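Local coordinates for LC-Est1C (Uncultured organism, PDB 3WYD), which probably hydrolyses carboxylic ester bonds as the C-terminal catalytic domain of a metagenome-derived esterase with the alpha/beta hydrolase fold, at residues A[37-42]-A[109-114]; A[67-72]-A[207-212]; A[135-140]-A[155-160]. All blocks are in the same frame, centred on the assembly; numbering follows the deposited sequence.

Contact 1: A[37-42]-A[109-114]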
loop_
_atom_site.group_PDB
_atom_site.type_symbol
_atom_site.label_atom_id
_atom_site.label_comp_id
_atom_site.label_asym_id
_atom_site.label_seq_id
_atom_site.Cartn_x
_atom_site.Cartn_y
_atom_site.Cartn_z
ATOM N N PHE A 37 26.483 -17.107 -0.328
ATOM C CA PHE A 37 25.487 -16.985 -1.379
ATOM C C PHE A 37 24.915 -15.556 -1.410
ATOM O O PHE A 37 24.848 -14.876 -0.355
ATOM C CB PHE A 37 24.340 -17.985 -1.138
ATOM C CG PHE A 37 24.504 -19.306 -1.867
ATOM C CD1 PHE A 37 25.717 -19.974 -1.870
ATOM C CD2 PHE A 37 23.456 -19.845 -2.584
ATOM C CE1 PHE A 37 25.887 -21.147 -2.603
ATOM C CE2 PHE A 37 23.631 -21.002 -3.359
ATOM C CZ PHE A 37 24.843 -21.670 -3.329
ATOM N N PRO A 38 24.432 -15.144 -2.594
ATOM C CA PRO A 38 23.659 -13.891 -2.676
ATOM C C PRO A 38 22.260 -14.070 -2.108
ATOM O O PRO A 38 21.756 -15.186 -2.008
ATOM C CB PRO A 38 23.568 -13.633 -4.171
ATOM C CG PRO A 38 23.440 -15.075 -4.739
ATOM C CD PRO A 38 24.411 -15.882 -3.862
ATOM N N LEU A 39 21.692 -12.966 -1.642
ATOM C CA LEU A 39 20.427 -12.973 -0.984
ATOM C C LEU A 39 19.535 -11.980 -1.710
ATOM O O LEU A 39 19.933 -10.822 -1.915
ATOM C CB LEU A 39 20.606 -12.519 0.452
ATOM C CG LEU A 39 19.383 -12.244 1.328
ATOM C CD1 LEU A 39 18.441 -13.492 1.390
ATOM C CD2 LEU A 39 19.796 -11.779 2.723
ATOM N N VAL A 40 18.304 -12.374 -2.012
ATOM C CA VAL A 40 17.285 -11.408 -2.493
ATOM C C VAL A 40 16.164 -11.285 -1.502
ATOM O O VAL A 40 15.595 -12.284 -1.042
ATOM C CB VAL A 40 16.698 -11.833 -3.853
ATOM C CG1 VAL A 40 15.648 -10.833 -4.315
ATOM C CG2 VAL A 40 17.730 -11.963 -4.871
ATOM N N ILE A 41 15.830 -10.058 -1.138
ATOM C CA ILE A 41 14.654 -9.786 -0.334
ATOM C C ILE A 41 13.559 -9.394 -1.338
ATOM O O ILE A 41 13.779 -8.480 -2.140
ATOM C CB ILE A 41 14.921 -8.605 0.632
ATOM C CG1 ILE A 41 16.132 -8.909 1.545
ATOM C CG2 ILE A 41 13.634 -8.259 1.392
ATOM C CD1 ILE A 41 16.030 -10.235 2.326
ATOM N N ALA A 42 12.428 -10.111 -1.324
ATOM C CA ALA A 42 11.337 -9.864 -2.249
ATOM C C ALA A 42 10.122 -9.432 -1.439
ATOM O O ALA A 42 9.694 -10.154 -0.527
ATOM C CB ALA A 42 11.034 -11.165 -3.021
ATOM N N ASP A 109 28.299 -8.323 -0.099
ATOM C CA ASP A 109 28.291 -7.485 -1.284
ATOM C C ASP A 109 27.221 -7.906 -2.280
ATOM O O ASP A 109 27.145 -7.352 -3.385
ATOM C CB ASP A 109 29.636 -7.499 -1.979
ATOM C CG ASP A 109 30.661 -6.715 -1.223
ATOM O OD1 ASP A 109 30.290 -5.681 -0.632
ATOM O OD2 ASP A 109 31.825 -7.125 -1.283
ATOM N N ARG A 110 26.415 -8.894 -1.894
ATOM C CA ARG A 110 25.375 -9.411 -2.818
ATOM C C ARG A 110 24.040 -9.591 -2.118
ATOM O O ARG A 110 23.439 -10.679 -2.128
ATOM C CB ARG A 110 25.814 -10.712 -3.505
ATOM C CG ARG A 110 26.996 -10.466 -4.433
ATOM C CD ARG A 110 27.469 -11.732 -5.131
ATOM N NE ARG A 110 26.564 -12.367 -6.078
ATOM C CZ ARG A 110 26.622 -13.678 -6.364
ATOM N NH1 ARG A 110 27.464 -14.490 -5.705
ATOM N NH2 ARG A 110 25.878 -14.168 -7.324
ATOM N N ILE A 111 23.566 -8.526 -1.510
ATOM C CA ILE A 111 22.242 -8.452 -0.930
ATOM C C ILE A 111 21.396 -7.488 -1.739
ATOM O O ILE A 111 21.663 -6.285 -1.805
ATOM C CB ILE A 111 22.273 -8.063 0.557
ATOM C CG1 ILE A 111 23.176 -9.036 1.341
ATOM C CG2 ILE A 111 20.826 -7.981 1.113
ATOM C CD1 ILE A 111 23.381 -8.617 2.779
ATOM N N TYR A 112 20.304 -8.027 -2.277
ATOM C CA TYR A 112 19.456 -7.331 -3.263
ATOM C C TYR A 112 18.043 -7.181 -2.729
ATOM O O TYR A 112 17.590 -7.986 -1.882
ATOM C CB TYR A 112 19.426 -8.211 -4.529
ATOM C CG TYR A 112 20.802 -8.432 -5.110
ATOM C CD1 TYR A 112 21.461 -7.424 -5.854
ATOM C CD2 TYR A 112 21.473 -9.635 -4.858
ATOM C CE1 TYR A 112 22.743 -7.644 -6.362
ATOM C CE2 TYR A 112 22.697 -9.882 -5.401
ATOM C CZ TYR A 112 23.346 -8.876 -6.109
ATOM O OH TYR A 112 24.596 -9.146 -6.594
ATOM N N MET A 113 17.266 -6.260 -3.311
ATOM C CA MET A 113 15.878 -6.139 -2.926
ATOM C C MET A 113 15.030 -5.789 -4.130
ATOM O O MET A 113 15.433 -4.950 -4.942
ATOM C CB MET A 113 15.725 -5.064 -1.833
ATOM C CG MET A 113 14.290 -4.956 -1.322
ATOM S SD MET A 113 14.319 -4.133 0.337
ATOM C CE MET A 113 15.271 -2.671 0.005
ATOM N N THR A 114 13.895 -6.464 -4.266
ATOM C CA THR A 114 12.918 -6.191 -5.285
ATOM C C THR A 114 11.542 -6.275 -4.646
ATOM O O THR A 114 11.399 -6.856 -3.564
ATOM C CB THR A 114 13.029 -7.231 -6.434
ATOM O OG1 THR A 114 12.169 -6.836 -7.480
ATOM C CG2 THR A 114 12.658 -8.630 -5.972
#
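The guanidinium of R110 carries the P38 ring on one face: P38 CB sits 3.7 Å above the plane, over its centre. In the same plane, at the guanidinium edge, lies the hydroxyl of Y112, which is hydrogen-bonded to the carbonyl of H215. P38 CB also meets the edge of the Y112 ring, 4.0 Å from Y112 CE2, while F212 of helix 205-213 stacks on that ring. The bend at chi3 of R110 (66°) folds the chain back alongside the proline. The strands that carry these groups, 37-42 and 110-114, run parallel, their short axes 4.5 Å apart at an angle of 19°, as neighbours in the central sheet of the alpha/beta hydrolase fold; the second leads into the probable nucleophile elbow. Backbone bonds alternate between the strands; the straightest, I41 N to Y112 O at 2.8 Å, has an N-H...O angle of 175°. V40, Y112 and T114 share one sheet face, and V40 CG2 touches Y112 CB at 4.1 Å. T114 CG2 lies 4.1 Å from V40 CG1. Backbone hydrogen bonds thus hold the strands together, while the polar ends of Y112 and T114 are satisfied by the carbonyls of H215 and A138.

Contact 2: A[67-72]-A[207-212]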
loop_
_atom_site.group_PDB
_atom_site.type_symbol
_atom_site.label_atom_id
_atom_site.label_comp_id
_atom_site.label_asym_id
_atom_site.label_seq_id
_atom_site.Cartn_x
_atom_site.Cartn_y
_atom_site.Cartn_z
ATOM N N GLU A 67 16.608 -20.721 -7.874
ATOM C CA GLU A 67 17.222 -22.039 -7.921
ATOM C C GLU A 67 18.210 -22.119 -9.071
ATOM O O GLU A 67 19.358 -22.569 -8.875
ATOM C CB GLU A 67 16.107 -23.075 -8.097
ATOM C CG GLU A 67 16.632 -24.512 -8.305
ATOM C CD GLU A 67 17.564 -24.962 -7.209
ATOM O OE1 GLU A 67 17.283 -24.722 -6.008
ATOM O OE2 GLU A 67 18.504 -25.713 -7.558
ATOM N N ASN A 68 17.810 -21.633 -10.242
ATOM C CA ASN A 68 18.686 -21.722 -11.421
ATOM C C ASN A 68 19.978 -20.934 -11.216
ATOM O O ASN A 68 21.059 -21.369 -11.623
ATOM C CB ASN A 68 17.961 -21.272 -12.685
ATOM C CG ASN A 68 16.913 -22.271 -13.129
ATOM O OD1 ASN A 68 16.839 -23.386 -12.593
ATOM N ND2 ASN A 68 16.080 -21.868 -14.078
ATOM N N ARG A 69 19.885 -19.791 -10.540
ATOM C CA ARG A 69 21.006 -18.863 -10.505
ATOM C C ARG A 69 21.696 -18.858 -9.122
ATOM O O ARG A 69 22.788 -18.278 -8.969
ATOM C CB ARG A 69 20.529 -17.457 -10.868
ATOM C CG ARG A 69 19.778 -17.372 -12.166
ATOM C CD ARG A 69 19.332 -15.971 -12.377
ATOM N NE ARG A 69 18.388 -15.821 -13.493
ATOM C CZ ARG A 69 18.499 -14.896 -14.438
ATOM N NH1 ARG A 69 19.588 -14.119 -14.517
ATOM N NH2 ARG A 69 17.527 -14.755 -15.326
ATOM N N GLY A 70 21.108 -19.543 -8.150
ATOM C CA GLY A 70 21.735 -19.743 -6.842
ATOM C C GLY A 70 21.585 -18.602 -5.851
ATOM O O GLY A 70 22.525 -18.245 -5.175
ATOM N N TYR A 71 20.368 -18.099 -5.720
ATOM C CA TYR A 71 20.071 -17.085 -4.709
ATOM C C TYR A 71 19.267 -17.668 -3.579
ATOM O O TYR A 71 18.285 -18.378 -3.852
ATOM C CB TYR A 71 19.177 -15.980 -5.320
ATOM C CG TYR A 71 19.873 -15.055 -6.282
ATOM C CD1 TYR A 71 20.180 -15.439 -7.598
ATOM C CD2 TYR A 71 20.340 -13.821 -5.832
ATOM C CE1 TYR A 71 20.872 -14.579 -8.454
ATOM C CE2 TYR A 71 21.030 -12.970 -6.666
ATOM C CZ TYR A 71 21.289 -13.319 -7.967
ATOM O OH TYR A 71 21.922 -12.458 -8.822
ATOM N N ILE A 72 19.593 -17.314 -2.337
ATOM C CA ILE A 72 18.678 -17.476 -1.218
ATOM C C ILE A 72 17.671 -16.326 -1.318
ATOM O O ILE A 72 18.072 -15.227 -1.724
ATOM C CB ILE A 72 19.416 -17.405 0.134
ATOM C CG1 ILE A 72 20.290 -18.657 0.248
ATOM C CG2 ILE A 72 18.469 -17.335 1.274
ATOM C CD1 ILE A 72 21.223 -18.645 1.440
ATOM N N ASP A 207 14.532 -10.133 -15.989
ATOM C CA ASP A 207 15.292 -8.902 -16.060
ATOM C C ASP A 207 15.825 -8.545 -14.660
ATOM O O ASP A 207 16.924 -8.024 -14.526
ATOM C CB ASP A 207 14.396 -7.784 -16.566
ATOM C CG ASP A 207 13.817 -8.093 -17.935
ATOM O OD1 ASP A 207 14.537 -7.845 -18.919
ATOM O OD2 ASP A 207 12.666 -8.580 -18.016
ATOM N N VAL A 208 15.011 -8.757 -13.643
ATOM C CA VAL A 208 15.459 -8.480 -12.260
ATOM C C VAL A 208 16.673 -9.343 -11.871
ATOM O O VAL A 208 17.679 -8.811 -11.367
ATOM C CB VAL A 208 14.313 -8.741 -11.266
ATOM C CG1 VAL A 208 14.775 -8.734 -9.804
ATOM C CG2 VAL A 208 13.167 -7.758 -11.485
ATOM N N PHE A 209 16.601 -10.654 -12.120
ATOM C CA PHE A 209 17.726 -11.521 -11.783
ATOM C C PHE A 209 18.926 -11.228 -12.674
ATOM O O PHE A 209 20.066 -11.288 -12.200
ATOM C CB PHE A 209 17.316 -12.987 -11.828
ATOM C CG PHE A 209 16.626 -13.432 -10.572
ATOM C CD1 PHE A 209 17.382 -13.937 -9.509
ATOM C CD2 PHE A 209 15.245 -13.357 -10.444
ATOM C CE1 PHE A 209 16.780 -14.336 -8.346
ATOM C CE2 PHE A 209 14.617 -13.813 -9.303
ATOM C CZ PHE A 209 15.367 -14.304 -8.251
ATOM N N ASP A 210 18.700 -10.865 -13.936
ATOM C CA ASP A 210 19.824 -10.460 -14.795
ATOM C C ASP A 210 20.537 -9.263 -14.179
ATOM O O ASP A 210 21.758 -9.190 -14.194
ATOM C CB ASP A 210 19.363 -10.059 -16.200
ATOM C CG ASP A 210 18.993 -11.254 -17.093
ATOM O OD1 ASP A 210 19.200 -12.406 -16.694
ATOM O OD2 ASP A 210 18.395 -10.998 -18.173
ATOM N N TRP A 211 19.774 -8.306 -13.670
ATOM C CA TRP A 211 20.337 -7.106 -13.040
ATOM C C TRP A 211 21.120 -7.454 -11.785
ATOM O O TRP A 211 22.227 -6.947 -11.566
ATOM C CB TRP A 211 19.184 -6.139 -12.678
ATOM C CG TRP A 211 19.663 -4.758 -12.289
ATOM C CD1 TRP A 211 19.667 -4.206 -11.040
ATOM C CD2 TRP A 211 20.124 -3.761 -13.180
ATOM N NE1 TRP A 211 20.115 -2.903 -11.100
ATOM C CE2 TRP A 211 20.407 -2.600 -12.403
ATOM C CE3 TRP A 211 20.311 -3.724 -14.569
ATOM C CZ2 TRP A 211 20.855 -1.405 -12.975
ATOM C CZ3 TRP A 211 20.777 -2.554 -15.142
ATOM C CH2 TRP A 211 21.080 -1.413 -14.342
ATOM N N PHE A 212 20.622 -8.379 -10.988
ATOM C CA PHE A 212 21.319 -8.729 -9.755
ATOM C C PHE A 212 22.565 -9.578 -10.055
ATOM O O PHE A 212 23.602 -9.403 -9.409
ATOM C CB PHE A 212 20.384 -9.456 -8.780
ATOM C CG PHE A 212 19.173 -8.646 -8.332
ATOM C CD1 PHE A 212 19.150 -7.251 -8.395
ATOM C CD2 PHE A 212 18.123 -9.298 -7.685
ATOM C CE1 PHE A 212 18.063 -6.523 -7.898
ATOM C CE2 PHE A 212 16.983 -8.585 -7.247
ATOM C CZ PHE A 212 16.982 -7.188 -7.271
#
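R69 and F209 meet where the end of helix 57-69 packs against helix 205-213, two helices on one side of the alpha/beta hydrolase sheet. F209 CB lies over the centre of the R69 guanidinium, 3.4 Å above its plane. That group reaches past the phenylalanine to D210 and binds a single carboxylate oxygen with two nitrogens: R69 NH1 is 2.8 Å from D210 OD1, and R69 NH2 is 3.2 Å from the same D210 OD1. Both bonds lie in the guanidinium plane, but the first, at 159°, uses the anti lone pair, whereas the second reaches the oxygen from above the carboxylate plane. The F209 ring turns its edge to the face of Y71, a T-shaped pair with centroids 5.1 Å apart and planes at 78°.

In the next shell, E65 and D213 also form salt bridges with R69, and K206 forms one with D210 OD2. Three acidic residues, E65, D210 and D213, thus surround the guanidinium and probably fix its position and orientation. The R69 chain, extended from CG to NE, reaches from helix 57-69 across to helix 205-213. The helix ends at R69; G70, with positive phi, leads the chain into Y71, whose ring also packs on P38 and V40 of the neighbouring strand. At the far end of that ring, Y71 OH is hydrogen-bonded to D213 OD1 and lies 3.4 Å from F212 CB.

Contact 3: A[135-140]-A[155-160]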
loop_
_atom_site.group_PDB
_atom_site.type_symbol
_atom_site.label_atom_id
_atom_site.label_comp_id
_atom_site.label_asym_id
_atom_site.label_seq_id
_atom_site.Cartn_x
_atom_site.Cartn_y
_atom_site.Cartn_z
ATOM N N ALA A 135 23.063 -4.140 -2.651
ATOM C CA ALA A 135 23.951 -4.084 -3.817
ATOM C C ALA A 135 23.248 -3.493 -5.033
ATOM O O ALA A 135 23.854 -2.755 -5.832
ATOM C CB ALA A 135 24.497 -5.478 -4.130
ATOM N N ALA A 136 21.975 -3.818 -5.194
ATOM C CA ALA A 136 21.182 -3.310 -6.309
ATOM C C ALA A 136 19.709 -3.501 -5.957
ATOM O O ALA A 136 19.355 -4.281 -5.036
ATOM C CB ALA A 136 21.518 -4.094 -7.564
ATOM N N LEU A 137 18.853 -2.740 -6.641
ATOM C CA LEU A 137 17.422 -2.718 -6.321
ATOM C C LEU A 137 16.593 -2.906 -7.572
ATOM O O LEU A 137 17.006 -2.487 -8.658
ATOM C CB LEU A 137 17.009 -1.369 -5.714
ATOM C CG LEU A 137 17.821 -0.915 -4.503
ATOM C CD1 LEU A 137 17.480 0.562 -4.235
ATOM C CD2 LEU A 137 17.517 -1.752 -3.287
ATOM N N ALA A 138 15.376 -3.449 -7.445
ATOM C CA ALA A 138 14.457 -3.539 -8.593
ATOM C C ALA A 138 13.010 -3.299 -8.130
ATOM O O ALA A 138 12.226 -4.251 -7.935
ATOM C CB ALA A 138 14.607 -4.905 -9.296
ATOM N N PRO A 139 12.624 -2.028 -7.983
ATOM C CA PRO A 139 11.201 -1.747 -7.699
ATOM C C PRO A 139 10.296 -1.883 -8.918
ATOM O O PRO A 139 10.597 -1.334 -10.020
ATOM C CB PRO A 139 11.220 -0.298 -7.191
ATOM C CG PRO A 139 12.456 0.285 -7.847
ATOM C CD PRO A 139 13.457 -0.817 -8.013
ATOM N N VAL A 140 9.175 -2.574 -8.717
ATOM C CA VAL A 140 8.228 -2.855 -9.804
ATOM C C VAL A 140 6.856 -2.242 -9.472
ATOM O O VAL A 140 6.273 -2.570 -8.434
ATOM C CB VAL A 140 8.090 -4.385 -9.994
ATOM C CG1 VAL A 140 7.104 -4.686 -11.129
ATOM C CG2 VAL A 140 9.491 -4.993 -10.326
ATOM N N ILE A 155 23.652 2.995 -5.819
ATOM C CA ILE A 155 23.031 1.663 -5.929
ATOM C C ILE A 155 22.380 1.507 -7.304
ATOM O O ILE A 155 21.442 2.241 -7.620
ATOM C CB ILE A 155 21.955 1.467 -4.847
ATOM C CG1 ILE A 155 22.570 1.759 -3.452
ATOM C CG2 ILE A 155 21.386 0.031 -4.912
ATOM C CD1 ILE A 155 21.541 1.661 -2.342
ATOM N N PRO A 156 22.874 0.569 -8.120
ATOM C CA PRO A 156 22.267 0.401 -9.465
ATOM C C PRO A 156 20.825 -0.115 -9.340
ATOM O O PRO A 156 20.550 -1.046 -8.555
ATOM C CB PRO A 156 23.155 -0.650 -10.140
ATOM C CG PRO A 156 24.453 -0.580 -9.396
ATOM C CD PRO A 156 24.081 -0.230 -7.933
ATOM N N GLN A 157 19.935 0.470 -10.133
ATOM C CA GLN A 157 18.525 0.218 -9.980
ATOM C C GLN A 157 17.935 -0.196 -11.320
ATOM O O GLN A 157 18.191 0.446 -12.351
ATOM C CB GLN A 157 17.842 1.487 -9.495
ATOM C CG GLN A 157 18.230 1.776 -8.023
ATOM C CD GLN A 157 17.920 3.198 -7.593
ATOM O OE1 GLN A 157 16.793 3.660 -7.713
ATOM N NE2 GLN A 157 18.965 3.946 -7.223
ATOM N N LEU A 158 17.121 -1.247 -11.313
ATOM C CA LEU A 158 16.240 -1.602 -12.404
ATOM C C LEU A 158 14.812 -1.275 -12.019
ATOM O O LEU A 158 14.334 -1.763 -10.987
ATOM C CB LEU A 158 16.346 -3.121 -12.637
ATOM C CG LEU A 158 15.349 -3.631 -13.693
ATOM C CD1 LEU A 158 15.851 -3.216 -15.087
ATOM C CD2 LEU A 158 15.227 -5.131 -13.662
ATOM N N VAL A 159 14.177 -0.396 -12.777
ATOM C CA VAL A 159 12.844 0.075 -12.458
ATOM C C VAL A 159 11.894 -0.451 -13.526
ATOM O O VAL A 159 12.188 -0.337 -14.687
ATOM C CB VAL A 159 12.783 1.602 -12.451
ATOM C CG1 VAL A 159 11.357 2.096 -12.116
ATOM C CG2 VAL A 159 13.782 2.165 -11.405
ATOM N N VAL A 160 10.765 -1.037 -13.106
ATOM C CA VAL A 160 9.766 -1.584 -14.061
ATOM C C VAL A 160 8.420 -0.966 -13.786
ATOM O O VAL A 160 8.022 -0.832 -12.614
ATOM C CB VAL A 160 9.655 -3.087 -13.909
ATOM C CG1 VAL A 160 8.560 -3.643 -14.817
ATOM C CG2 VAL A 160 10.978 -3.767 -14.191
#
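L137 crosses the CG2 methyl of I155 at a slant, its CG 3.7 Å from I155 CG2, and runs side by side with Q157, where L137 CD1 and Q157 CG are 4.0 Å apart. In I155, CG1 lies beside the backbone N (chi1 -54°), which puts CG2 anti to that N and brings this branch toward A136 and L137. The two strand segments, 136-140 and 157-160, are parallel within 7°, their axes 4.7 Å apart, and neighbour each other in the central sheet of the alpha/beta hydrolase fold. Three backbone bonds tie them: L137 N to P156 O, L158 N to L137 O at 2.9 Å, and V160 N to P139 O. The series is interrupted at P139, whose nitrogen has no hydrogen to give L158 O; that carbonyl is approached instead by A138 CA at 3.0 Å, a CA-H...O contact, and by P139 CD at 3.2 Å. Farther on, V140 and V160 lie alongside each other, with V140 CG2 4.1 Å from V160 CB.

Q157 makes the polar exception. Its NE2 donates to I155 O of its own segment at 3.0 Å, nearly within the amide plane, while OE1 accepts from the indole of W124 in helix 118-129. With both ends engaged, the amide's rotation is fixed and a buried polar group is satisfied. Backbone hydrogen bonds and aliphatic packing thus join the strands, the CA-H...O contact at L158 O being only a weak substitute where P139 lacks an N-H.

How the contacts relate
Contacts 1 and 3 are adjacent in the same central sheet, strands 110-116 and 136-140 being neighbours: I111 O probably accepts from A135 N. Both are almost wholly buried and rest on backbone bonds, burying 505 and 504 Å². Contact 2, with 293 Å², joins the end of helix 57-69 and the loop after it to helix 205-213; it has no backbone bonds between its segments and relies on a salt bridge, partly exposed, beside a buried aromatic pair. It reaches the sheet from both segments: I72 O probably accepts from V40 N in contact 1, and W211 NE1 probably donates to P156 O in contact 3.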